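Local coordinates for ESX-5 secretion-associated protein EspG5 (Mycobacterium marinum, PDB 6VJ5) that acts as a specific cytoplasmic chaperone for cognate PE/PPE proteins, preventing aggregation of PE/PPE dimers and supporting their secretion by the ESX-5 system, at residues G236-V241 and K283-T288; L254-R259 and A266-C271. One frame throughout, in Å; residues are numbered along the deposited sequence.

Interaction 1. Residues G236-V241 and K283-T288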
# COMPACT_ATOMS: atom_id res chain seq x y z
N GLY C 236 -16.61 -5.88 16.64
CA GLY C 236 -17.81 -5.09 16.77
C GLY C 236 -17.67 -3.90 17.70
O GLY C 236 -17.05 -3.98 18.76
N PRO C 237 -18.27 -2.77 17.31
CA PRO C 237 -18.22 -1.57 18.15
C PRO C 237 -19.36 -1.55 19.16
O PRO C 237 -20.34 -2.29 19.05
CB PRO C 237 -18.38 -0.44 17.12
CG PRO C 237 -19.37 -1.03 16.15
CD PRO C 237 -19.04 -2.53 16.07
N SER C 238 -19.22 -0.67 20.14
CA SER C 238 -20.32 -0.41 21.06
C SER C 238 -21.46 0.25 20.31
O SER C 238 -21.25 1.17 19.52
CB SER C 238 -19.87 0.48 22.22
OG SER C 238 -19.27 1.67 21.74
N ALA C 239 -22.68 -0.24 20.54
CA ALA C 239 -23.84 0.32 19.86
C ALA C 239 -24.06 1.78 20.24
O ALA C 239 -24.72 2.51 19.49
CB ALA C 239 -25.10 -0.49 20.19
N SER C 240 -23.50 2.22 21.36
CA SER C 240 -23.69 3.56 21.89
C SER C 240 -22.36 4.29 21.95
O SER C 240 -21.30 3.69 22.16
CB SER C 240 -24.31 3.51 23.29
OG SER C 240 -24.21 4.77 23.93
N VAL C 241 -22.43 5.61 21.77
CA VAL C 241 -21.28 6.49 21.91
C VAL C 241 -21.61 7.54 22.97
O VAL C 241 -22.74 8.04 23.02
CB VAL C 241 -20.90 7.17 20.58
CG1 VAL C 241 -19.65 8.04 20.75
CG2 VAL C 241 -20.69 6.13 19.49
N LYS C 283 -20.08 3.49 31.39
CA LYS C 283 -20.59 2.14 31.63
C LYS C 283 -21.58 1.72 30.55
O LYS C 283 -21.57 0.57 30.11
CB LYS C 283 -21.25 2.07 33.00
CG LYS C 283 -21.71 0.68 33.40
CD LYS C 283 -22.54 0.70 34.67
CE LYS C 283 -22.96 -0.70 35.07
NZ LYS C 283 -21.78 -1.52 35.48
N THR C 284 -22.44 2.65 30.12
CA THR C 284 -23.45 2.32 29.12
C THR C 284 -22.82 2.01 27.77
O THR C 284 -23.36 1.20 27.01
CB THR C 284 -24.45 3.47 28.99
OG1 THR C 284 -25.11 3.68 30.24
CG2 THR C 284 -25.48 3.16 27.92
N VAL C 285 -21.70 2.66 27.45
CA VAL C 285 -20.95 2.32 26.26
C VAL C 285 -20.44 0.89 26.36
O VAL C 285 -20.62 0.07 25.45
CB VAL C 285 -19.80 3.31 26.05
CG1 VAL C 285 -18.83 2.80 25.00
CG2 VAL C 285 -20.34 4.69 25.69
N LEU C 286 -19.79 0.57 27.49
CA LEU C 286 -19.17 -0.74 27.64
C LEU C 286 -20.20 -1.86 27.72
O LEU C 286 -19.92 -2.99 27.30
CB LEU C 286 -18.28 -0.75 28.88
CG LEU C 286 -17.11 0.23 28.84
CD1 LEU C 286 -16.36 0.26 30.16
CD2 LEU C 286 -16.16 -0.11 27.69
N ASP C 287 -21.38 -1.57 28.26
CA ASP C 287 -22.41 -2.61 28.37
C ASP C 287 -23.17 -2.82 27.07
O ASP C 287 -23.99 -3.75 27.01
CB ASP C 287 -23.38 -2.26 29.51
CG ASP C 287 -22.71 -2.32 30.87
OD1 ASP C 287 -21.67 -3.00 31.00
OD2 ASP C 287 -23.22 -1.68 31.82
N THR C 288 -22.92 -2.00 26.05
CA THR C 288 -23.51 -2.21 24.73
C THR C 288 -22.55 -2.89 23.77
O THR C 288 -22.85 -3.00 22.57
CB THR C 288 -23.97 -0.87 24.13
OG1 THR C 288 -22.88 0.05 24.10
CG2 THR C 288 -25.12 -0.29 24.94

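Interaction 2. Residues L254-R259 and A266-C271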
# COMPACT_ATOMS: atom_id res chain seq x y z
N LEU C 254 -24.15 13.24 26.10
CA LEU C 254 -25.12 12.58 25.24
C LEU C 254 -24.68 11.14 25.01
O LEU C 254 -23.50 10.88 24.75
CB LEU C 254 -25.25 13.29 23.90
CG LEU C 254 -25.55 14.79 23.96
CD1 LEU C 254 -25.04 15.49 22.72
CD2 LEU C 254 -27.05 15.00 24.11
N TYR C 255 -25.63 10.22 25.09
CA TYR C 255 -25.31 8.82 24.82
C TYR C 255 -26.58 8.02 24.67
O TYR C 255 -27.63 8.37 25.23
CB TYR C 255 -24.45 8.24 25.95
CG TYR C 255 -25.16 8.22 27.29
CD1 TYR C 255 -25.98 7.16 27.65
CD2 TYR C 255 -25.00 9.27 28.19
CE1 TYR C 255 -26.62 7.14 28.87
CE2 TYR C 255 -25.64 9.25 29.42
CZ TYR C 255 -26.45 8.18 29.75
OH TYR C 255 -27.09 8.16 30.97
N GLN C 256 -26.49 6.95 23.89
CA GLN C 256 -27.58 5.99 23.79
C GLN C 256 -27.57 5.07 25.01
O GLN C 256 -26.53 4.83 25.63
CB GLN C 256 -27.44 5.15 22.52
CG GLN C 256 -27.95 5.83 21.26
CD GLN C 256 -27.56 5.09 20.00
OE1 GLN C 256 -28.29 4.21 19.53
NE2 GLN C 256 -26.41 5.43 19.45
N GLN C 257 -28.75 4.57 25.35
CA GLN C 257 -28.89 3.58 26.41
C GLN C 257 -29.08 2.20 25.80
O GLN C 257 -29.56 2.06 24.68
CB GLN C 257 -30.06 3.94 27.32
CG GLN C 257 -29.77 5.13 28.20
CD GLN C 257 -30.92 5.46 29.12
OE1 GLN C 257 -32.06 5.09 28.86
NE2 GLN C 257 -30.61 6.14 30.22
N ALA C 258 -28.67 1.18 26.56
CA ALA C 258 -28.74 -0.20 26.08
C ALA C 258 -30.14 -0.54 25.59
O ALA C 258 -31.13 -0.28 26.27
CB ALA C 258 -28.31 -1.15 27.19
N ARG C 259 -30.21 -1.14 24.41
CA ARG C 259 -31.47 -1.42 23.74
C ARG C 259 -31.64 -2.91 23.48
O ARG C 259 -32.67 -3.50 23.82
CB ARG C 259 -31.54 -0.65 22.42
CG ARG C 259 -30.19 -0.50 21.75
CD ARG C 259 -30.26 0.19 20.40
NE ARG C 259 -28.97 0.76 20.04
CZ ARG C 259 -28.57 1.00 18.80
NH1 ARG C 259 -27.37 1.52 18.58
NH2 ARG C 259 -29.36 0.70 17.78
N ALA C 266 -34.11 3.30 19.11
CA ALA C 266 -33.22 3.54 20.23
C ALA C 266 -33.52 4.87 20.92
O ALA C 266 -34.24 5.72 20.39
CB ALA C 266 -31.76 3.52 19.76
N TRP C 267 -32.94 5.05 22.11
CA TRP C 267 -33.16 6.22 22.94
C TRP C 267 -31.84 6.93 23.19
O TRP C 267 -30.84 6.29 23.53
CB TRP C 267 -33.80 5.84 24.28
CG TRP C 267 -35.19 5.30 24.12
CD1 TRP C 267 -35.54 4.01 23.83
CD2 TRP C 267 -36.41 6.03 24.24
NE1 TRP C 267 -36.90 3.90 23.76
CE2 TRP C 267 -37.46 5.13 24.01
CE3 TRP C 267 -36.72 7.37 24.52
CZ2 TRP C 267 -38.80 5.51 24.04
CZ3 TRP C 267 -38.05 7.75 24.55
CH2 TRP C 267 -39.07 6.82 24.32
N LEU C 268 -31.84 8.26 23.03
CA LEU C 268 -30.68 9.09 23.34
C LEU C 268 -30.92 9.77 24.69
O LEU C 268 -31.96 10.39 24.90
CB LEU C 268 -30.45 10.14 22.26
CG LEU C 268 -29.16 10.97 22.40
CD1 LEU C 268 -27.92 10.13 22.10
CD2 LEU C 268 -29.20 12.21 21.52
N ALA C 269 -29.95 9.62 25.59
CA ALA C 269 -30.00 10.28 26.89
C ALA C 269 -29.31 11.63 26.79
O ALA C 269 -28.18 11.72 26.30
CB ALA C 269 -29.31 9.41 27.95
N ILE C 270 -30.00 12.67 27.23
CA ILE C 270 -29.45 14.03 27.28
C ILE C 270 -29.35 14.39 28.75
O ILE C 270 -30.37 14.47 29.45
CB ILE C 270 -30.33 15.03 26.52
CG1 ILE C 270 -30.54 14.54 25.09
CG2 ILE C 270 -29.67 16.40 26.52
CD1 ILE C 270 -31.60 15.32 24.33
N CYS C 271 -28.12 14.60 29.23
CA CYS C 271 -27.84 14.68 30.65
C CYS C 271 -26.85 15.79 30.93
O CYS C 271 -26.07 16.17 30.04
CB CYS C 271 -27.26 13.35 31.16
SG CYS C 271 -28.40 11.95 31.07

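Interaction 1. Residues G236-V241 and K283-T288
Thr288, just past helix 275-286, lies against Ser238, Ala239 and Ser240, where strand 234-247 is interrupted. One weak hydrogen bond crosses the contact: Ala239 N donates to Thr288 O at 3.4 Å, long but nearly straight at 172°. The other hydrogen bonds shape each partner separately, some from within and some from neighbouring strands. On the helical side, Thr288 OG1 sits between its own backbone N and carbonyl carbon (chi1 55°), which turns it back to Val285 O at 2.6 Å. Thr288 N reaches the same oxygen from the same face, so two donors grip Val285 O where the chain leaves the helix. On the strand side, Ser238 OG bonds to Ser240 O at 2.9 Å and takes a second partner in Ala227 N of strand 221-231, holding the backbone turned over 238-240. Ser240 OG is engaged by Gln256 O of the next strand.

Van der Waals contacts fill the rest. Ser238 CB comes to 3.3 Å from Val285 O and also meets Thr288 OG1. The two Val285 methyls divide the work: CG1, anti to the backbone N (chi1 168°), lies 3.5 Å from Ser238 OG, while CG2 touches Ser240 O at 3.8 Å. Ala239 CB packs alongside Thr288 CB at 4.1 Å.

Pro237 and Val241, at either end of the interruption, touch the chain of another protein. With small side chains and hydroxyls already spoken for by backbone groups, the helix end and the strand interruption meet mainly by close fit, the helix end shaped by its internal bonds, the interruption also by bonds to the strands on either side of it.

Interaction 2. Residues L254-R259 and A266-C271
Ala269 CB is the bump that fits beneath the Tyr255 ring: it stands 3.8 Å from the ring centroid, over one face and offset toward the rim, in a CH-pi contact. The phenol covers it because Tyr255 CG sits between its own backbone N and carbonyl carbon (chi1 62°), which folds the ring back over the neighbouring strand. Farther along, Cys271 SG approaches the ring obliquely, 5.2 Å from its centroid, in a sulfur-aromatic contact. Val280 and Thr284 of helix 275-286 also touch this ring.

Beneath these side chains runs the antiparallel ladder of a beta hairpin, strands 250-256 and 267-272, within the large antiparallel sheet. Tyr255 and Ala269 form a hydrogen-bonded pair: Ala269 N to Tyr255 O is 2.7 Å and Tyr255 N to Ala269 O is 3.2 Å. Gln257 N adds a bond to Trp267 O at 3.3 Å. Leu254-Ile270 and Gln256-Leu268 are non-hydrogen-bonded pairs.

The opposite face carries the larger aliphatic groups. Leu254 and Ile270 lie side by side, with Leu254 CD2 lodged against both Ile270 CG1, at 3.7 Å, and CG2. Leu268 CD1 turns inward over the peptide of Tyr255, 3.6 Å from its carbonyl carbon. This face meets helix 176-188 and the chain of another protein, to which Gln256 NE2 hydrogen-bonds. Toward the loop that joins the two strands, Ala266 CB fills the corner between Gln256 OE1 and Arg259 CD, the latter 3.7 Å away, and underlies one face of the guanidinium, whose NH2 forms a salt bridge with Glu265.

Following the chain from the N terminus, the first segment reached is 236-241, on strand 234-247; the chain then passes into strand 250-256. Interaction 2 closes the shorter loop, as 254-259 turns back to meet 266-271 in the hairpin. The chain then leaves strand 267-272 for helix 275-286, whose end returns to 236-241 and closes the longer loop of interaction 1, with interaction 2 entirely within it. The centres are about 11 Å apart and the contacts touch: Ala239 O and Arg259 NH1 are 3.0 Å apart, a probable hydrogen bond. Together they tie three neighbouring strands of the sheet to the helix following them.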